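PDB 5A8C: carbohydrate binding family 6 from Clostridium thermocellum, which probably hydrolyses terminal alpha-L-arabinofuranosyl residues from arabinose-containing polysaccharides, as a five-bladed beta-propeller glycoside hydrolase of family 43. Local coordinates for residues 161-169 with 211-222; 67-75 with 84-92. One frame throughout, in Å; residues are numbered along the deposited sequence. Where two conformers were deposited one is given.

Contact 1 (161-169 with 211-222). With TRS (2-amino-2-hydroxymethyl-propane-1,3-diol), chain C.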
loop_
_atom_site.group_PDB
_atom_site.type_symbol
_atom_site.label_atom_id
_atom_site.label_comp_id
_atom_site.label_asym_id
_atom_site.label_seq_id
_atom_site.Cartn_x
_atom_site.Cartn_y
_atom_site.Cartn_z
ATOM N N PHE A 161 10.280 -3.159 4.258
ATOM C CA PHE A 161 9.605 -2.548 3.142
ATOM C C PHE A 161 8.124 -2.361 3.430
ATOM O O PHE A 161 7.615 -2.624 4.534
ATOM C CB PHE A 161 9.926 -3.284 1.823
ATOM C CG PHE A 161 9.354 -4.657 1.626
ATOM C CD1 PHE A 161 8.393 -5.263 2.450
ATOM C CD2 PHE A 161 9.747 -5.354 0.491
ATOM C CE1 PHE A 161 7.870 -6.489 2.167
ATOM C CE2 PHE A 161 9.204 -6.600 0.198
ATOM C CZ PHE A 161 8.236 -7.151 1.018
ATOM N N ASP A 162 7.398 -1.935 2.374
ATOM C CA ASP A 162 5.939 -1.916 2.350
ATOM C C ASP A 162 5.324 -1.041 3.469
ATOM O O ASP A 162 4.503 -1.505 4.259
ATOM C CB ASP A 162 5.326 -3.315 2.327
ATOM C CG ASP A 162 5.422 -4.041 0.985
ATOM O OD1 ASP A 162 6.168 -3.598 0.097
ATOM O OD2 ASP A 162 4.716 -5.077 0.912
ATOM N N PRO A 163 5.687 0.231 3.506
ATOM C CA PRO A 163 5.148 1.098 4.535
ATOM C C PRO A 163 3.664 1.273 4.441
ATOM O O PRO A 163 3.081 1.362 3.358
ATOM C CB PRO A 163 5.833 2.437 4.280
ATOM C CG PRO A 163 6.139 2.404 2.793
ATOM C CD PRO A 163 6.516 0.986 2.539
ATOM N N GLY A 164 3.024 1.442 5.592
ATOM C CA GLY A 164 1.636 1.860 5.722
ATOM C C GLY A 164 1.530 2.917 6.786
ATOM O O GLY A 164 1.782 2.610 7.951
ATOM N N VAL A 165 1.299 4.162 6.417
ATOM C CA VAL A 165 1.301 5.279 7.356
ATOM C C VAL A 165 -0.137 5.694 7.663
ATOM O O VAL A 165 -1.011 5.656 6.800
ATOM C CB VAL A 165 2.180 6.425 6.818
ATOM C CG1 VAL A 165 2.191 7.628 7.744
ATOM C CG2 VAL A 165 3.589 5.944 6.570
ATOM N N PHE A 166 -0.343 6.096 8.913
ATOM C CA PHE A 166 -1.623 6.411 9.463
ATOM C C PHE A 166 -1.460 7.560 10.485
ATOM O O PHE A 166 -0.531 7.499 11.276
ATOM C CB PHE A 166 -2.166 5.112 10.146
ATOM C CG PHE A 166 -3.277 5.363 11.077
ATOM C CD1 PHE A 166 -4.575 5.609 10.634
ATOM C CD2 PHE A 166 -3.076 5.324 12.451
ATOM C CE1 PHE A 166 -5.633 5.873 11.525
ATOM C CE2 PHE A 166 -4.117 5.525 13.330
ATOM C CZ PHE A 166 -5.377 5.806 12.888
ATOM N N VAL A 167 -2.422 8.482 10.513
ATOM C CA VAL A 167 -2.422 9.595 11.462
ATOM C C VAL A 167 -3.636 9.426 12.382
ATOM O O VAL A 167 -4.752 9.426 11.887
ATOM C CB VAL A 167 -2.417 10.964 10.754
ATOM C CG1 VAL A 167 -2.371 12.085 11.776
ATOM C CG2 VAL A 167 -1.284 11.076 9.764
ATOM N N ASP A 168 -3.381 9.275 13.676
ATOM C CA ASP A 168 -4.466 9.010 14.634
ATOM C C ASP A 168 -5.148 10.320 15.072
ATOM O O ASP A 168 -4.702 11.441 14.785
ATOM C CB ASP A 168 -3.905 8.248 15.804
ATOM C CG ASP A 168 -4.913 7.349 16.521
ATOM O OD1 ASP A 168 -6.099 7.362 16.181
ATOM O OD2 ASP A 168 -4.426 6.659 17.461
ATOM N N ASP A 169 -6.259 10.142 15.790
ATOM C CA ASP A 169 -7.063 11.230 16.280
ATOM C C ASP A 169 -6.328 12.188 17.193
ATOM O O ASP A 169 -6.629 13.371 17.249
ATOM C CB ASP A 169 -8.257 10.669 17.108
ATOM C CG ASP A 169 -9.286 9.958 16.301
ATOM O OD1 ASP A 169 -9.614 10.369 15.172
ATOM O OD2 ASP A 169 -9.909 9.000 16.853
ATOM N N GLU A 211 3.364 -9.403 3.776
ATOM C CA GLU A 211 3.774 -8.060 3.331
ATOM C C GLU A 211 2.517 -7.151 3.382
ATOM O O GLU A 211 1.486 -7.572 3.902
ATOM C CB GLU A 211 4.479 -8.108 1.954
ATOM C CG GLU A 211 3.566 -8.652 0.922
ATOM C CD GLU A 211 4.262 -9.186 -0.406
ATOM O OE1 GLU A 211 5.449 -8.896 -0.746
ATOM O OE2 GLU A 211 3.439 -9.746 -1.174
ATOM N N ALA A 212 2.664 -5.922 2.897
ATOM C CA ALA A 212 1.479 -5.066 2.687
ATOM C C ALA A 212 0.804 -4.562 3.958
ATOM O O ALA A 212 -0.405 -4.296 3.933
ATOM C CB ALA A 212 0.472 -5.665 1.707
ATOM N N ALA A 213 1.548 -4.358 5.042
ATOM C CA ALA A 213 0.945 -3.820 6.267
ATOM C C ALA A 213 0.139 -2.535 5.969
ATOM O O ALA A 213 0.606 -1.625 5.288
ATOM C CB ALA A 213 2.020 -3.506 7.295
ATOM N N TYR A 214 -1.007 -2.423 6.636
ATOM C CA TYR A 214 -1.904 -1.294 6.388
ATOM C C TYR A 214 -2.713 -1.035 7.640
ATOM O O TYR A 214 -3.159 -1.974 8.309
ATOM C CB TYR A 214 -2.830 -1.591 5.187
ATOM C CG TYR A 214 -3.539 -0.397 4.640
ATOM C CD1 TYR A 214 -2.949 0.387 3.683
ATOM C CD2 TYR A 214 -4.768 -0.029 5.142
ATOM C CE1 TYR A 214 -3.634 1.504 3.166
ATOM C CE2 TYR A 214 -5.448 1.091 4.649
ATOM C CZ TYR A 214 -4.831 1.849 3.695
ATOM O OH TYR A 214 -5.511 2.949 3.175
ATOM N N MET A 215 -2.914 0.235 7.973
ATOM C CA MET A 215 -3.726 0.636 9.109
ATOM C C MET A 215 -4.787 1.632 8.698
ATOM O O MET A 215 -4.478 2.606 7.999
ATOM C CB MET A 215 -2.817 1.248 10.177
ATOM C CG MET A 215 -3.522 1.815 11.413
ATOM S SD MET A 215 -4.629 0.690 12.264
ATOM C CE MET A 215 -3.510 -0.680 12.630
ATOM N N HIS A 216 -5.993 1.440 9.213
ATOM C CA HIS A 216 -7.045 2.475 9.146
ATOM C C HIS A 216 -7.877 2.369 10.386
ATOM O O HIS A 216 -7.877 1.337 11.082
ATOM C CB HIS A 216 -7.869 2.424 7.861
ATOM C CG HIS A 216 -8.942 1.399 7.860
ATOM N ND1 HIS A 216 -8.752 0.062 7.568
ATOM C CD2 HIS A 216 -10.276 1.580 8.108
ATOM C CE1 HIS A 216 -9.942 -0.523 7.651
ATOM N NE2 HIS A 216 -10.862 0.363 7.988
ATOM N N LYS A 217 -8.613 3.427 10.693
ATOM C CA LYS A 217 -9.447 3.492 11.876
ATOM C C LYS A 217 -10.867 3.761 11.465
ATOM O O LYS A 217 -11.125 4.539 10.548
ATOM C CB LYS A 217 -8.931 4.578 12.857
ATOM C CG LYS A 217 -9.539 4.571 14.248
ATOM C CD LYS A 217 -8.912 5.635 15.116
ATOM C CE LYS A 217 -9.349 5.537 16.560
ATOM N NZ LYS A 217 -8.690 6.579 17.404
ATOM N N TYR A 218 -11.822 3.127 12.137
ATOM C CA TYR A 218 -13.228 3.361 11.856
ATOM C C TYR A 218 -14.041 3.064 13.098
ATOM O O TYR A 218 -13.887 1.998 13.709
ATOM C CB TYR A 218 -13.727 2.461 10.708
ATOM C CG TYR A 218 -15.183 2.496 10.504
ATOM C CD1 TYR A 218 -15.811 3.659 10.026
ATOM C CD2 TYR A 218 -15.963 1.378 10.746
ATOM C CE1 TYR A 218 -17.174 3.708 9.832
ATOM C CE2 TYR A 218 -17.354 1.402 10.505
ATOM C CZ TYR A 218 -17.901 2.577 10.049
ATOM O OH TYR A 218 -19.288 2.616 9.819
ATOM N N ASN A 219 -14.882 4.016 13.501
ATOM C CA ASN A 219 -15.785 3.857 14.629
ATOM C C ASN A 219 -15.114 3.314 15.867
ATOM O O ASN A 219 -15.621 2.395 16.515
ATOM C CB ASN A 219 -16.997 2.989 14.238
ATOM C CG ASN A 219 -18.188 3.180 15.149
ATOM O OD1 ASN A 219 -18.388 4.254 15.731
ATOM N ND2 ASN A 219 -18.991 2.130 15.292
ATOM N N GLY A 220 -13.964 3.879 16.194
ATOM C CA GLY A 220 -13.270 3.521 17.443
ATOM C C GLY A 220 -12.412 2.307 17.424
ATOM O O GLY A 220 -11.831 1.952 18.457
ATOM N N LYS A 221 -12.295 1.653 16.278
ATOM C CA LYS A 221 -11.498 0.475 16.128
ATOM C C LYS A 221 -10.367 0.708 15.152
ATOM O O LYS A 221 -10.545 1.381 14.122
ATOM C CB LYS A 221 -12.339 -0.745 15.679
ATOM C CG LYS A 221 -13.321 -1.267 16.679
ATOM C CD LYS A 221 -12.681 -2.035 17.834
ATOM C CE LYS A 221 -13.729 -2.671 18.739
ATOM N NZ LYS A 221 -13.108 -3.437 19.854
ATOM N N TYR A 222 -9.218 0.102 15.448
ATOM C CA TYR A 222 -8.059 0.076 14.574
ATOM C C TYR A 222 -8.060 -1.239 13.822
ATOM O O TYR A 222 -8.290 -2.305 14.403
ATOM C CB TYR A 222 -6.773 0.186 15.412
ATOM C CG TYR A 222 -6.660 1.494 16.137
ATOM C CD1 TYR A 222 -7.206 1.642 17.444
ATOM C CD2 TYR A 222 -5.999 2.583 15.584
ATOM C CE1 TYR A 222 -7.086 2.818 18.108
ATOM C CE2 TYR A 222 -5.867 3.777 16.315
ATOM C CZ TYR A 222 -6.385 3.882 17.593
ATOM O OH TYR A 222 -6.262 5.023 18.325
HETATM C C TRS C . 5.851 -6.049 -3.245
HETATM C C1 TRS C . 7.076 -6.133 -2.344
HETATM C C2 TRS C . 4.731 -5.301 -2.538
HETATM C C3 TRS C . 6.203 -5.393 -4.610
HETATM N N TRS C . 5.363 -7.453 -3.521
HETATM O O1 TRS C . 7.481 -4.809 -2.009
HETATM O O2 TRS C . 4.171 -6.085 -1.480
HETATM O O3 TRS C . 5.179 -5.467 -5.556
HETATM O O HOH W 1 1.802 -1.737 2.925
HETATM O O HOH W 2 4.469 -4.180 5.432
HETATM O O HOH W 3 -1.954 2.894 6.088
#

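Contact 2 (67-75 with 84-92)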
loop_
_atom_site.group_PDB
_atom_site.type_symbol
_atom_site.label_atom_id
_atom_site.label_comp_id
_atom_site.label_asym_id
_atom_site.label_seq_id
_atom_site.Cartn_x
_atom_site.Cartn_y
_atom_site.Cartn_z
ATOM N N ASN A 67 10.688 -4.613 -11.411
ATOM C CA ASN A 67 11.307 -3.445 -12.027
ATOM C C ASN A 67 10.356 -2.269 -11.841
ATOM O O ASN A 67 9.548 -1.980 -12.723
ATOM C CB ASN A 67 11.630 -3.695 -13.495
ATOM C CG ASN A 67 12.339 -2.549 -14.110
ATOM O OD1 ASN A 67 12.760 -1.580 -13.434
ATOM N ND2 ASN A 67 12.454 -2.602 -15.437
ATOM N N ILE A 68 10.407 -1.697 -10.634
ATOM C CA ILE A 68 9.481 -0.652 -10.173
ATOM C C ILE A 68 10.345 0.587 -9.819
ATOM O O ILE A 68 10.737 0.763 -8.648
ATOM C CB ILE A 68 8.665 -1.104 -8.960
ATOM C CG1 ILE A 68 7.863 -2.387 -9.263
ATOM C CG2 ILE A 68 7.723 0.003 -8.531
ATOM C CD1 ILE A 68 7.408 -3.098 -7.994
ATOM N N PRO A 69 10.657 1.438 -10.800
ATOM C CA PRO A 69 11.550 2.564 -10.577
ATOM C C PRO A 69 10.836 3.811 -10.108
ATOM O O PRO A 69 11.466 4.801 -9.751
ATOM C CB PRO A 69 12.210 2.752 -11.939
ATOM C CG PRO A 69 11.149 2.340 -12.915
ATOM C CD PRO A 69 10.483 1.174 -12.241
ATOM N N ASP A 70 9.510 3.806 -10.263
ATOM C CA ASP A 70 8.697 5.001 -10.124
ATOM C C ASP A 70 7.269 4.618 -9.663
ATOM O O ASP A 70 6.944 3.441 -9.583
ATOM C CB ASP A 70 8.790 5.870 -11.400
ATOM C CG ASP A 70 8.566 5.162 -12.702
ATOM O OD1 ASP A 70 8.051 4.042 -12.696
ATOM O OD2 ASP A 70 8.857 5.796 -13.748
ATOM N N ILE A 71 6.500 5.667 -9.362
ATOM C CA ILE A 71 5.145 5.563 -8.816
ATOM C C ILE A 71 4.175 6.246 -9.799
ATOM O O ILE A 71 4.345 7.424 -10.085
ATOM C CB ILE A 71 5.068 6.239 -7.457
ATOM C CG1 ILE A 71 5.970 5.601 -6.465
ATOM C CG2 ILE A 71 3.626 6.330 -6.968
ATOM C CD1 ILE A 71 5.665 4.206 -6.216
ATOM N N THR A 72 3.126 5.524 -10.168
ATOM C CA THR A 72 2.059 6.022 -11.034
ATOM C C THR A 72 0.956 6.612 -10.197
ATOM O O THR A 72 0.650 6.080 -9.131
ATOM C CB THR A 72 1.478 4.810 -11.847
ATOM O OG1 THR A 72 2.509 4.192 -12.584
ATOM C CG2 THR A 72 0.325 5.225 -12.716
ATOM N N CYS A 73 0.287 7.662 -10.696
ATOM C CA CYS A 73 -0.894 8.190 -10.001
ATOM C C CYS A 73 -2.016 8.345 -11.016
ATOM O O CYS A 73 -1.816 8.905 -12.121
ATOM C CB CYS A 73 -0.582 9.551 -9.403
ATOM S SG CYS A 73 -1.920 10.396 -8.604
ATOM N N ILE A 74 -3.216 7.892 -10.637
ATOM C CA ILE A 74 -4.468 8.115 -11.393
ATOM C C ILE A 74 -5.482 8.698 -10.415
ATOM O O ILE A 74 -5.378 8.518 -9.210
ATOM C CB ILE A 74 -4.953 6.820 -12.077
ATOM C CG1 ILE A 74 -5.436 5.776 -11.084
ATOM C CG2 ILE A 74 -3.907 6.276 -13.017
ATOM C CD1 ILE A 74 -6.040 4.541 -11.713
ATOM N N SER A 75 -6.516 9.355 -10.946
ATOM C CA SER A 75 -7.543 9.877 -10.056
ATOM C C SER A 75 -8.866 9.961 -10.736
ATOM O O SER A 75 -9.008 9.939 -11.963
ATOM C CB SER A 75 -7.192 11.263 -9.483
ATOM O OG SER A 75 -7.364 12.289 -10.468
ATOM N N ASP A 84 -5.096 9.923 -15.956
ATOM C CA ASP A 84 -3.719 9.476 -15.811
ATOM C C ASP A 84 -2.850 10.644 -15.512
ATOM O O ASP A 84 -2.682 11.531 -16.344
ATOM C CB ASP A 84 -3.326 8.807 -17.120
ATOM C CG ASP A 84 -1.940 8.205 -17.128
ATOM O OD1 ASP A 84 -1.243 8.221 -16.093
ATOM O OD2 ASP A 84 -1.557 7.656 -18.203
ATOM N N HIS A 85 -2.217 10.659 -14.320
ATOM C CA HIS A 85 -1.285 11.712 -13.947
ATOM C C HIS A 85 0.167 11.347 -14.185
ATOM O O HIS A 85 1.080 12.092 -13.774
ATOM C CB HIS A 85 -1.506 12.132 -12.509
ATOM C CG HIS A 85 -2.901 12.585 -12.225
ATOM N ND1 HIS A 85 -3.448 13.720 -12.776
ATOM C CD2 HIS A 85 -3.882 12.033 -11.492
ATOM C CE1 HIS A 85 -4.677 13.859 -12.309
ATOM N NE2 HIS A 85 -4.991 12.845 -11.545
ATOM N N GLY A 86 0.432 10.190 -14.826
ATOM C CA GLY A 86 1.782 9.784 -15.107
ATOM C C GLY A 86 2.505 9.269 -13.877
ATOM O O GLY A 86 1.873 8.881 -12.865
ATOM N N GLU A 87 3.813 9.233 -13.957
ATOM C CA GLU A 87 4.647 8.832 -12.863
ATOM C C GLU A 87 5.064 10.076 -12.116
ATOM O O GLU A 87 5.727 10.932 -12.643
ATOM C CB GLU A 87 5.805 7.938 -13.304
ATOM C CG GLU A 87 5.407 6.463 -13.511
ATOM C CD GLU A 87 4.483 6.284 -14.684
ATOM O OE1 GLU A 87 4.944 6.531 -15.824
ATOM O OE2 GLU A 87 3.334 5.883 -14.502
ATOM N N VAL A 88 4.675 10.151 -10.840
ATOM C CA VAL A 88 4.794 11.335 -10.006
ATOM C C VAL A 88 6.006 11.332 -9.088
ATOM O O VAL A 88 6.301 12.352 -8.495
ATOM C CB VAL A 88 3.491 11.549 -9.184
ATOM C CG1 VAL A 88 2.305 11.730 -10.107
ATOM C CG2 VAL A 88 3.265 10.397 -8.181
ATOM N N PHE A 89 6.718 10.202 -9.040
ATOM C CA PHE A 89 7.927 10.059 -8.262
ATOM C C PHE A 89 8.772 9.028 -8.961
ATOM O O PHE A 89 8.281 7.959 -9.280
ATOM C CB PHE A 89 7.654 9.588 -6.801
ATOM C CG PHE A 89 8.864 9.370 -5.972
ATOM C CD1 PHE A 89 9.665 10.438 -5.588
ATOM C CD2 PHE A 89 9.265 8.092 -5.637
ATOM C CE1 PHE A 89 10.797 10.230 -4.836
ATOM C CE2 PHE A 89 10.399 7.883 -4.864
ATOM C CZ PHE A 89 11.165 8.950 -4.490
ATOM N N ASN A 90 10.091 9.323 -9.082
ATOM C CA ASN A 90 11.059 8.409 -9.646
ATOM C C ASN A 90 12.220 8.365 -8.673
ATOM O O ASN A 90 12.781 9.405 -8.408
ATOM C CB ASN A 90 11.485 8.887 -11.054
ATOM C CG ASN A 90 12.572 8.048 -11.653
ATOM O OD1 ASN A 90 13.681 7.996 -11.139
ATOM N ND2 ASN A 90 12.258 7.353 -12.712
ATOM N N ALA A 91 12.534 7.206 -8.123
ATOM C CA ALA A 91 13.517 7.173 -7.030
ATOM C C ALA A 91 14.868 7.725 -7.421
ATOM O O ALA A 91 15.472 8.486 -6.671
ATOM C CB ALA A 91 13.616 5.783 -6.472
ATOM N N LYS A 92 15.375 7.355 -8.588
ATOM C CA LYS A 92 16.704 7.858 -8.995
ATOM C C LYS A 92 16.718 9.349 -9.267
ATOM O O LYS A 92 17.687 10.024 -8.995
ATOM C CB LYS A 92 17.205 7.107 -10.189
ATOM C CG LYS A 92 17.669 5.697 -9.899
ATOM C CD LYS A 92 18.259 4.997 -11.085
ATOM C CE LYS A 92 18.747 3.585 -10.803
ATOM N NZ LYS A 92 19.565 3.064 -11.927
HETATM O O HOH W 4 14.239 4.958 -9.999
HETATM O O HOH W 5 9.667 8.333 -14.028
HETATM O O HOH W 6 7.563 6.197 -16.206
#

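Contact 1 (161-169 with 211-222)
Asp162 and Glu211 converge where the two segments line the central pocket, and both carboxylates hold the bound TRS, probably a crystallisation additive. Asp162 divides its acceptors: OD1 takes the hydrogen bond from TRS O1 (2.8 Å), whereas OD2 serves both TRS O2 and, through its anti lone pair, Ala212 N at 3.0 Å, a bond bent to 138° at the hydrogen. Glu211 OE1 accepts from TRS N (3.1 Å), and TRS O1 lies over a face of the Phe161 ring. Asp39, Tyr66, His268 and Arg299 supply further bonds to the ligand.

Beyond the pocket, water 2 donates to Asp162 O and accepts from Ala213 N; farther along the strands, water 3 donates to both Val165 O and Met215 O. Phe166 then fills the space between the strands. Met215 CG sits over one face, 3.9 Å from the ring centroid, and a bend at chi2 (54°) carries SD above that face at longer range.

At the far end the polar groups bind one another. Lys217, extended throughout, places NZ 3.0 Å from Asp168 OD1 and 2.8 Å from Asp169 OD2, both salt bridges, and NZ also donates to Tyr222 OH. That hydroxyl in turn donates to the syn lone pair of Asp168 OD2 (2.6 Å), the carboxylate standing nearly perpendicular to the ring. Asp168 OD1 additionally receives Asp169 N from above its plane.

Strands 164-167 and 212-218 run almost parallel, at 14° and 5.9 Å between axes, as expected of the inner strands of adjacent propeller blades. Strand 173-178 pairs with the first and strand 221-228 with the second, while Val165 and Val167 pack on strand 104-109.

Contact 2 (67-75 with 84-92)
Cys73 faces His85 and Gly86 in an antiparallel beta hairpin whose register slips by one residue: a beta bulge. Two backbone bonds document it, Cys73 N to Gly86 O at 3.0 Å and His85 N to Cys73 O at 2.8 Å. Gly86 takes a positive phi (75°), and its N is held by Asp84 OD1 in an Asx turn, while Asp84 OD2 forms a salt bridge with Arg35.

The tight side is apolar and buried. Cys73 CB rests 3.7 Å from Val88 CG1, with Phe89 further along the same strand meeting Tyr117. Nearby, Val88 N donates to Ile71 O (2.8 Å), keeping the backbones close.

On the other face, the part formed by Asp70, Asn90 and Glu87 OE1 is looser and partly solvated. Asp70 and Glu87 touch through carbon, CG to CG at 3.5 Å, while their carboxylates are bridged by water 6, which donates to Asp70 OD2 and Glu87 OE1. Water 5 donates to the same Asp70 oxygen and accepts from Asn90 ND2. Asn90 OD1 instead caps Arg93 N at the start of helix 91-94.

Buried Thr72 marks the tight part of that face. A bend at chi2 (68°) folds Glu87 back alongside it. Glu87 OE2 also forms a salt bridge with Arg35 and accepts from Thr72 OG1 at 2.7 Å, the hydroxyl approaching on the anti side, 26° out of the carboxylate plane.

Overall arrangement
Contacts 1 and 2 follow one another along the chain and lie on opposite sides of its centre, with their own centres 23 Å apart. Their nearest atoms remain about 8 Å from each other, so they do not touch. Contact 1 joins two blades across their inner strands, whereas contact 2 joins neighbouring strands within one blade. The TRS pocket relates them: contact 1 supplies Asp162 and Glu211, while Tyr66, immediately before segment 67-75, and Asp39, on strand 36-45 of the same sheet as contact 2, bind the ligand too. The calcium ion is about 5 Å from the Ala212 side chain and about 10 Å from that of Ile71.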